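Local atomic coordinates of MaoC-like dehydratase (Phytophthora Capsici, PDB entry 3KH8), a protein that probably catalyses the reversible hydration of enoyl-thioesters. Residues Y54-L59 with E79-F84; L60-G65 with P88-F93. All blocks are in the same frame, centred on the assembly; numbering follows the deposited sequence.

Contact 1 of 2, residues Y54-L59 with E79-F84; sequences YNQRDL and EKFSAF
Leu59 meets Ala83 and Phe81 in the apolar heart of this contact, where the first turn of helix 56-65 lies against the loop 79-84. Both methyls of Leu59 reach the alanine: CD2 comes to 3.6 Å from Ala83 CB, while CD1 touches the same methyl and also the ring of Phe81, at 4.3 Å from CE2. The ring gets there because Phe81 CG stands anti to its backbone N (chi1 178°), which sends it back over the helix.

Gln56 adds a polar group to the same ring. Its NE2 approaches Phe81 CE2 obliquely at 3.6 Å, with the amide turned 77° from the ring plane, so the two groups do not stack. This amide nitrogen has its hydrogen bond with Pro138 O, and the aromatic contact is a secondary one.

No direct hydrogen bond joins the two segments; a water does the bridging. It donates to Leu59 O at 2.8 Å and accepts from Phe84 N at 2.9 Å, pairing a carbonyl of the helix with an amide of the loop.

Within the helix start, hydrogen bonds run both ways between Asn55 and Asp58. Asp58 N gives a bond to Asn55 OD1 at 3.0 Å, with a C=O...N angle of 168°, and Asn55 N returns one to Asp58 OD2 at 2.8 Å, nearly straight, on the anti side of the carboxylate but tilted out of its plane. Gln98 also bonds to Asp58 OD2, and Asp58 OD1 forms a salt bridge to Arg57 of the second subunit. This reciprocal pairing is a capping box, with Asn55 as N-cap, and it fixes the start of helix 56-65 at the subunit interface.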
ATOM      1  N   TYR A  54      12.351   2.706  -9.378  1.00 16.72           N
ATOM      2  CA  TYR A  54      11.630   2.321  -8.169  1.00 16.15           C
ATOM      3  C   TYR A  54      12.445   2.792  -6.970  1.00 15.61           C
ATOM      4  O   TYR A  54      13.676   2.859  -7.041  1.00 15.42           O
ATOM      5  CB  TYR A  54      11.452   0.792  -8.106  1.00 16.00           C
ATOM      6  CG  TYR A  54      12.763   0.044  -7.951  1.00 16.14           C
ATOM      7  CD1 TYR A  54      13.221  -0.356  -6.692  1.00 15.86           C
ATOM      8  CD2 TYR A  54      13.559  -0.237  -9.061  1.00 15.91           C
ATOM      9  CE1 TYR A  54      14.430  -1.021  -6.549  1.00 16.03           C
ATOM     10  CE2 TYR A  54      14.767  -0.902  -8.926  1.00 15.99           C
ATOM     11  CZ  TYR A  54      15.199  -1.287  -7.673  1.00 16.23           C
ATOM     12  OH  TYR A  54      16.403  -1.941  -7.549  1.00 16.56           O
ATOM     13  N   ASN A  55      11.764   3.122  -5.876  1.00 15.02           N
ATOM     14  CA  ASN A  55      12.454   3.349  -4.606  1.00 14.40           C
ATOM     15  C   ASN A  55      12.101   2.268  -3.582  1.00 14.38           C
ATOM     16  O   ASN A  55      11.308   1.371  -3.878  1.00 13.79           O
ATOM     17  CB  ASN A  55      12.245   4.785  -4.073  1.00 14.19           C
ATOM     18  CG  ASN A  55      10.783   5.130  -3.785  1.00 13.62           C
ATOM     19  OD1 ASN A  55       9.977   4.278  -3.415  1.00 13.13           O
ATOM     20  ND2 ASN A  55      10.448   6.410  -3.937  1.00 12.63           N
ATOM     21  N   GLN A  56      12.712   2.338  -2.397  1.00 14.27           N
ATOM     22  CA  GLN A  56      12.435   1.379  -1.327  1.00 14.52           C
ATOM     23  C   GLN A  56      10.954   1.293  -0.992  1.00 13.92           C
ATOM     24  O   GLN A  56      10.413   0.202  -0.810  1.00 14.04           O
ATOM     25  CB  GLN A  56      13.190   1.749  -0.056  1.00 14.78           C
ATOM     26  CG  GLN A  56      14.612   1.294  -0.026  1.00 17.17           C
ATOM     27  CD  GLN A  56      15.123   1.131   1.384  1.00 19.00           C
ATOM     28  OE1 GLN A  56      14.763   1.900   2.280  1.00 19.93           O
ATOM     29  NE2 GLN A  56      15.957   0.122   1.594  1.00 18.07           N
ATOM     30  N   ARG A  57      10.309   2.451  -0.894  1.00 13.34           N
ATOM     31  CA  ARG A  57       8.888   2.518  -0.563  1.00 12.83           C
ATOM     32  C   ARG A  57       8.030   1.754  -1.581  1.00 12.51           C
ATOM     33  O   ARG A  57       7.075   1.082  -1.196  1.00 12.29           O
ATOM     34  CB  ARG A  57       8.445   3.977  -0.436  1.00 12.99           C
ATOM     35  CG  ARG A  57       6.993   4.189  -0.045  1.00 13.13           C
ATOM     36  CD  ARG A  57       6.748   5.659   0.207  1.00 13.99           C
ATOM     37  NE  ARG A  57       5.357   5.966   0.518  1.00 15.16           N
ATOM     38  CZ  ARG A  57       4.565   6.700  -0.258  1.00 16.90           C
ATOM     39  NH1 ARG A  57       5.031   7.204  -1.397  1.00 18.70           N
ATOM     40  NH2 ARG A  57       3.312   6.944   0.105  1.00 17.23           N
ATOM     41  N   ASP A  58       8.383   1.840  -2.866  1.00 12.16           N
ATOM     42  CA  ASP A  58       7.698   1.059  -3.905  1.00 11.91           C
ATOM     43  C   ASP A  58       7.795  -0.445  -3.640  1.00 11.61           C
ATOM     44  O   ASP A  58       6.841  -1.180  -3.884  1.00 11.69           O
ATOM     45  CB  ASP A  58       8.251   1.372  -5.303  1.00 11.90           C
ATOM     46  CG  ASP A  58       8.052   2.827  -5.706  1.00 12.46           C
ATOM     47  OD1 ASP A  58       6.948   3.377  -5.487  1.00 11.96           O
ATOM     48  OD2 ASP A  58       9.009   3.417  -6.256  1.00 13.37           O
ATOM     49  N   LEU A  59       8.954  -0.892  -3.156  1.00 11.29           N
ATOM     50  CA  LEU A  59       9.168  -2.304  -2.830  1.00 11.06           C
ATOM     51  C   LEU A  59       8.271  -2.763  -1.680  1.00 10.86           C
ATOM     52  O   LEU A  59       7.673  -3.844  -1.744  1.00 10.63           O
ATOM     53  CB  LEU A  59      10.643  -2.574  -2.495  1.00 11.10           C
ATOM     54  CG  LEU A  59      11.710  -2.308  -3.569  1.00 11.53           C
ATOM     55  CD1 LEU A  59      13.103  -2.630  -3.027  1.00 11.26           C
ATOM     56  CD2 LEU A  59      11.445  -3.097  -4.837  1.00 11.22           C
ATOM     57  N   GLU A  79      17.666  -7.340   8.345  1.00 18.39           N
ATOM     58  CA  GLU A  79      19.067  -7.605   8.015  1.00 18.99           C
ATOM     59  C   GLU A  79      19.254  -8.270   6.652  1.00 18.66           C
ATOM     60  O   GLU A  79      20.339  -8.215   6.074  1.00 18.84           O
ATOM     61  CB  GLU A  79      19.756  -8.369   9.147  1.00 19.18           C
ATOM     62  CG  GLU A  79      19.996  -7.454  10.343  1.00 21.09           C
ATOM     63  CD  GLU A  79      20.576  -8.136  11.565  1.00 22.77           C
ATOM     64  OE1 GLU A  79      20.937  -9.328  11.496  1.00 23.37           O
ATOM     65  OE2 GLU A  79      20.678  -7.450  12.605  1.00 24.10           O
ATOM     66  N   LYS A  80      18.188  -8.880   6.143  1.00 18.42           N
ATOM     67  CA  LYS A  80      18.185  -9.418   4.784  1.00 18.28           C
ATOM     68  C   LYS A  80      17.114  -8.757   3.911  1.00 17.48           C
ATOM     69  O   LYS A  80      16.559  -9.400   3.012  1.00 17.35           O
ATOM     70  CB  LYS A  80      17.980 -10.931   4.807  1.00 18.75           C
ATOM     71  CG  LYS A  80      19.082 -11.718   5.506  1.00 20.71           C
ATOM     72  CD  LYS A  80      18.822 -13.207   5.351  1.00 24.26           C
ATOM     73  CE  LYS A  80      19.553 -14.022   6.403  1.00 26.43           C
ATOM     74  NZ  LYS A  80      18.902 -15.350   6.581  1.00 27.87           N
ATOM     75  N   PHE A  81      16.822  -7.481   4.167  1.00 16.57           N
ATOM     76  CA  PHE A  81      15.811  -6.773   3.375  1.00 15.59           C
ATOM     77  C   PHE A  81      16.098  -6.907   1.881  1.00 15.42           C
ATOM     78  O   PHE A  81      17.227  -6.698   1.436  1.00 15.64           O
ATOM     79  CB  PHE A  81      15.663  -5.297   3.766  1.00 15.33           C
ATOM     80  CG  PHE A  81      14.650  -4.558   2.925  1.00 14.33           C
ATOM     81  CD1 PHE A  81      13.285  -4.832   3.052  1.00 14.40           C
ATOM     82  CD2 PHE A  81      15.059  -3.617   1.984  1.00 13.75           C
ATOM     83  CE1 PHE A  81      12.340  -4.166   2.263  1.00 12.91           C
ATOM     84  CE2 PHE A  81      14.122  -2.944   1.188  1.00 14.28           C
ATOM     85  CZ  PHE A  81      12.761  -3.220   1.329  1.00 13.66           C
ATOM     86  N   SER A  82      15.070  -7.284   1.127  1.00 14.74           N
ATOM     87  CA  SER A  82      15.200  -7.549  -0.300  1.00 14.35           C
ATOM     88  C   SER A  82      13.943  -7.106  -1.034  1.00 13.94           C
ATOM     89  O   SER A  82      12.860  -7.035  -0.443  1.00 13.52           O
ATOM     90  CB  SER A  82      15.411  -9.050  -0.546  1.00 14.25           C
ATOM     91  OG  SER A  82      16.544  -9.551   0.150  1.00 15.22           O
ATOM     92  N   ALA A  83      14.087  -6.811  -2.323  1.00 13.59           N
ATOM     93  CA  ALA A  83      12.924  -6.686  -3.199  1.00 13.52           C
ATOM     94  C   ALA A  83      12.299  -8.070  -3.308  1.00 13.33           C
ATOM     95  O   ALA A  83      13.023  -9.074  -3.340  1.00 13.52           O
ATOM     96  CB  ALA A  83      13.345  -6.194  -4.573  1.00 13.37           C
ATOM     97  N   PHE A  84      10.973  -8.150  -3.360  1.00 13.06           N
ATOM     98  CA  PHE A  84      10.369  -9.438  -3.696  1.00 13.03           C
ATOM     99  C   PHE A  84      10.702  -9.778  -5.153  1.00 12.86           C
ATOM    100  O   PHE A  84      10.568  -8.921  -6.028  1.00 12.99           O
ATOM    101  CB  PHE A  84       8.861  -9.502  -3.431  1.00 12.88           C
ATOM    102  CG  PHE A  84       8.323 -10.903  -3.493  1.00 12.54           C
ATOM    103  CD1 PHE A  84       8.438 -11.751  -2.394  1.00 11.82           C
ATOM    104  CD2 PHE A  84       7.770 -11.396  -4.669  1.00 12.53           C
ATOM    105  CE1 PHE A  84       7.980 -13.065  -2.458  1.00 13.13           C
ATOM    106  CE2 PHE A  84       7.307 -12.709  -4.744  1.00 12.42           C
ATOM    107  CZ  PHE A  84       7.414 -13.544  -3.641  1.00 12.50           C
TER
HETATM  108  O   HOH W   1       9.035  -6.062  -2.753  1.00 10.93           O

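Contact 2 of 2, residues L60-G65 with P88-F93; sequences LMYAVG and PVCLPF
With CG anti to the backbone N (chi1 177°), Tyr62 swings its ring away from helix 56-65 toward Cys90, whose SG lies beside its own backbone N (chi1 -69°) and points back at the ring. The result is a cysteine sulfur-aromatic contact, joining the helix to the 3-10 turn that precedes helix 91-94 in the hydratase 2 N-terminal region.

The sulfur sits 4.4 Å from the centroid of the Tyr62 ring and 54° off its normal, an oblique approach. Val89 adds a looser contact, its CG2 lying 4.5 Å from Tyr62 OH. The two backbones stay well apart, with 8.7 Å between the CA atoms of Tyr62 and Cys90, so the ring and the thiol meet between them.

Other residues enclose the pair. Tyr87 meets the Tyr62 ring edge-to-face, and Tyr223 of helix 219-223 touches both Tyr62 and Cys90, leaving the contact buried. On the cysteine side, Leu91 N bonds to Pro88 O and holds the turn. Against the tyrosine, SG touches two neighbouring ring atoms evenly: CD1 and CE1 of Tyr62 are each 3.6 Å away.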
ATOM      1  N   LEU A  60       8.178  -1.933  -0.641  1.00 10.52           N
ATOM      2  CA  LEU A  60       7.286  -2.190   0.492  1.00 10.35           C
ATOM      3  C   LEU A  60       5.819  -2.217   0.067  1.00 10.42           C
ATOM      4  O   LEU A  60       5.066  -3.096   0.489  1.00  9.84           O
ATOM      5  CB  LEU A  60       7.504  -1.152   1.605  1.00 10.37           C
ATOM      6  CG  LEU A  60       8.916  -1.029   2.202  1.00  9.84           C
ATOM      7  CD1 LEU A  60       8.996   0.085   3.243  1.00  9.53           C
ATOM      8  CD2 LEU A  60       9.367  -2.340   2.822  1.00 11.11           C
ATOM      9  N   MET A  61       5.427  -1.258  -0.773  1.00 10.75           N
ATOM     10  CA  MET A  61       4.052  -1.164  -1.272  1.00 11.41           C
ATOM     11  C   MET A  61       3.657  -2.389  -2.093  1.00 10.91           C
ATOM     12  O   MET A  61       2.515  -2.852  -2.024  1.00 10.90           O
ATOM     13  CB  MET A  61       3.875   0.101  -2.117  1.00 12.09           C
ATOM     14  CG  MET A  61       4.028   1.413  -1.332  1.00 15.27           C
ATOM     15  SD  MET A  61       3.863   2.884  -2.373  1.00 23.23           S
ATOM     16  CE  MET A  61       2.341   2.505  -3.240  1.00 19.92           C
ATOM     17  N   TYR A  62       4.604  -2.895  -2.878  1.00 10.47           N
ATOM     18  CA  TYR A  62       4.405  -4.124  -3.642  1.00 10.57           C
ATOM     19  C   TYR A  62       4.261  -5.343  -2.731  1.00 10.55           C
ATOM     20  O   TYR A  62       3.350  -6.153  -2.914  1.00 10.56           O
ATOM     21  CB  TYR A  62       5.550  -4.344  -4.642  1.00 10.42           C
ATOM     22  CG  TYR A  62       5.427  -5.653  -5.399  1.00 11.10           C
ATOM     23  CD1 TYR A  62       4.448  -5.820  -6.383  1.00 12.06           C
ATOM     24  CD2 TYR A  62       6.271  -6.730  -5.117  1.00 11.89           C
ATOM     25  CE1 TYR A  62       4.319  -7.026  -7.080  1.00 11.49           C
ATOM     26  CE2 TYR A  62       6.148  -7.949  -5.810  1.00 11.74           C
ATOM     27  CZ  TYR A  62       5.167  -8.082  -6.787  1.00 11.80           C
ATOM     28  OH  TYR A  62       5.028  -9.268  -7.479  1.00 12.41           O
ATOM     29  N   ALA A  63       5.164  -5.472  -1.759  1.00 10.63           N
ATOM     30  CA  ALA A  63       5.131  -6.592  -0.815  1.00 10.95           C
ATOM     31  C   ALA A  63       3.782  -6.685  -0.101  1.00 11.18           C
ATOM     32  O   ALA A  63       3.185  -7.765  -0.050  1.00 10.96           O
ATOM     33  CB  ALA A  63       6.273  -6.486   0.194  1.00 11.07           C
ATOM     34  N   VAL A  64       3.288  -5.560   0.420  1.00 11.14           N
ATOM     35  CA  VAL A  64       1.969  -5.553   1.070  1.00 11.35           C
ATOM     36  C   VAL A  64       0.840  -5.778   0.050  1.00 11.14           C
ATOM     37  O   VAL A  64      -0.171  -6.405   0.368  1.00 10.95           O
ATOM     38  CB  VAL A  64       1.706  -4.289   1.977  1.00 11.43           C
ATOM     39  CG1 VAL A  64       2.841  -4.078   2.978  1.00 11.28           C
ATOM     40  CG2 VAL A  64       1.468  -3.030   1.159  1.00 12.43           C
ATOM     41  N   GLY A  65       1.046  -5.300  -1.177  1.00 10.96           N
ATOM     42  CA  GLY A  65       0.090  -5.489  -2.267  1.00 11.08           C
ATOM     43  C   GLY A  65      -0.151  -6.954  -2.597  1.00 11.09           C
ATOM     44  O   GLY A  65      -1.270  -7.341  -2.917  1.00 11.05           O
ATOM     45  N   PRO A  88       9.877  -6.991 -10.693  1.00 13.10           N
ATOM     46  CA  PRO A  88      10.079  -6.461 -12.052  1.00 13.56           C
ATOM     47  C   PRO A  88       8.851  -6.465 -12.986  1.00 14.06           C
ATOM     48  O   PRO A  88       8.776  -5.615 -13.869  1.00 14.22           O
ATOM     49  CB  PRO A  88      11.192  -7.352 -12.603  1.00 13.83           C
ATOM     50  CG  PRO A  88      12.011  -7.656 -11.414  1.00 13.37           C
ATOM     51  CD  PRO A  88      11.028  -7.820 -10.277  1.00 13.10           C
ATOM     52  N   VAL A  89       7.892  -7.375 -12.784  1.00 14.60           N
ATOM     53  CA  VAL A  89       6.662  -7.389 -13.599  1.00 14.95           C
ATOM     54  C   VAL A  89       5.865  -6.083 -13.531  1.00 15.36           C
ATOM     55  O   VAL A  89       5.077  -5.787 -14.429  1.00 15.16           O
ATOM     56  CB  VAL A  89       5.699  -8.577 -13.267  1.00 15.14           C
ATOM     57  CG1 VAL A  89       6.414  -9.901 -13.419  1.00 15.21           C
ATOM     58  CG2 VAL A  89       5.070  -8.440 -11.871  1.00 14.66           C
ATOM     59  N   CYS A  90       6.064  -5.321 -12.456  1.00 15.53           N
ATOM     60  CA  CYS A  90       5.364  -4.053 -12.270  1.00 16.03           C
ATOM     61  C   CYS A  90       6.002  -2.902 -13.035  1.00 15.95           C
ATOM     62  O   CYS A  90       5.335  -1.920 -13.339  1.00 16.12           O
ATOM     63  CB  CYS A  90       5.291  -3.698 -10.780  1.00 15.94           C
ATOM     64  SG  CYS A  90       4.218  -4.797  -9.858  1.00 17.59           S
ATOM     65  N   LEU A  91       7.292  -3.029 -13.341  1.00 16.24           N
ATOM     66  CA  LEU A  91       8.067  -1.918 -13.917  1.00 16.75           C
ATOM     67  C   LEU A  91       7.590  -1.410 -15.291  1.00 16.93           C
ATOM     68  O   LEU A  91       7.635  -0.199 -15.536  1.00 16.86           O
ATOM     69  CB  LEU A  91       9.570  -2.227 -13.912  1.00 16.69           C
ATOM     70  CG  LEU A  91      10.236  -2.367 -12.536  1.00 17.16           C
ATOM     71  CD1 LEU A  91      11.634  -2.953 -12.664  1.00 17.32           C
ATOM     72  CD2 LEU A  91      10.271  -1.032 -11.773  1.00 17.29           C
ATOM     73  N   PRO A  92       7.121  -2.314 -16.180  1.00 17.24           N
ATOM     74  CA  PRO A  92       6.528  -1.835 -17.435  1.00 17.53           C
ATOM     75  C   PRO A  92       5.250  -1.011 -17.249  1.00 17.89           C
ATOM     76  O   PRO A  92       4.918  -0.203 -18.114  1.00 17.84           O
ATOM     77  CB  PRO A  92       6.213  -3.131 -18.193  1.00 17.47           C
ATOM     78  CG  PRO A  92       7.150  -4.126 -17.637  1.00 17.41           C
ATOM     79  CD  PRO A  92       7.251  -3.785 -16.184  1.00 17.24           C
ATOM     80  N   PHE A  93       4.539  -1.217 -16.142  1.00 17.98           N
ATOM     81  CA  PHE A  93       3.380  -0.386 -15.812  1.00 18.41           C
ATOM     82  C   PHE A  93       3.840   0.954 -15.224  1.00 18.60           C
ATOM     83  O   PHE A  93       3.349   2.023 -15.601  1.00 18.53           O
ATOM     84  CB  PHE A  93       2.476  -1.082 -14.790  1.00 18.39           C
ATOM     85  CG  PHE A  93       1.832  -2.347 -15.291  1.00 19.13           C
ATOM     86  CD1 PHE A  93       0.570  -2.313 -15.878  1.00 19.62           C
ATOM     87  CD2 PHE A  93       2.472  -3.576 -15.147  1.00 19.67           C
ATOM     88  CE1 PHE A  93      -0.039  -3.485 -16.333  1.00 20.09           C
ATOM     89  CE2 PHE A  93       1.871  -4.757 -15.602  1.00 20.06           C
ATOM     90  CZ  PHE A  93       0.616  -4.708 -16.197  1.00 19.82           C
TER

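Overall arrangement
The two contacts share helix 56-65, contact 1 taking its first turn and contact 2 the rest, and their centres lie 10 Å apart. Along the chain their segments alternate: 54-59, which enters the helix, comes first and 60-65 follows, and the connection beyond helix 71-74 returns first as 79-84 and then as 88-93. They also touch directly, Phe81 CE1 lying 3.5 Å from Leu60 CD2 and Phe84 CB packing on the Tyr62 ring. Contact 2 is nearer the centre of the chain. Both reach the second subunit, where Met61 packs on its counterpart, so one helix links the loop 79-84, the 3-10 turn before helix 91-94 and the dimer interface.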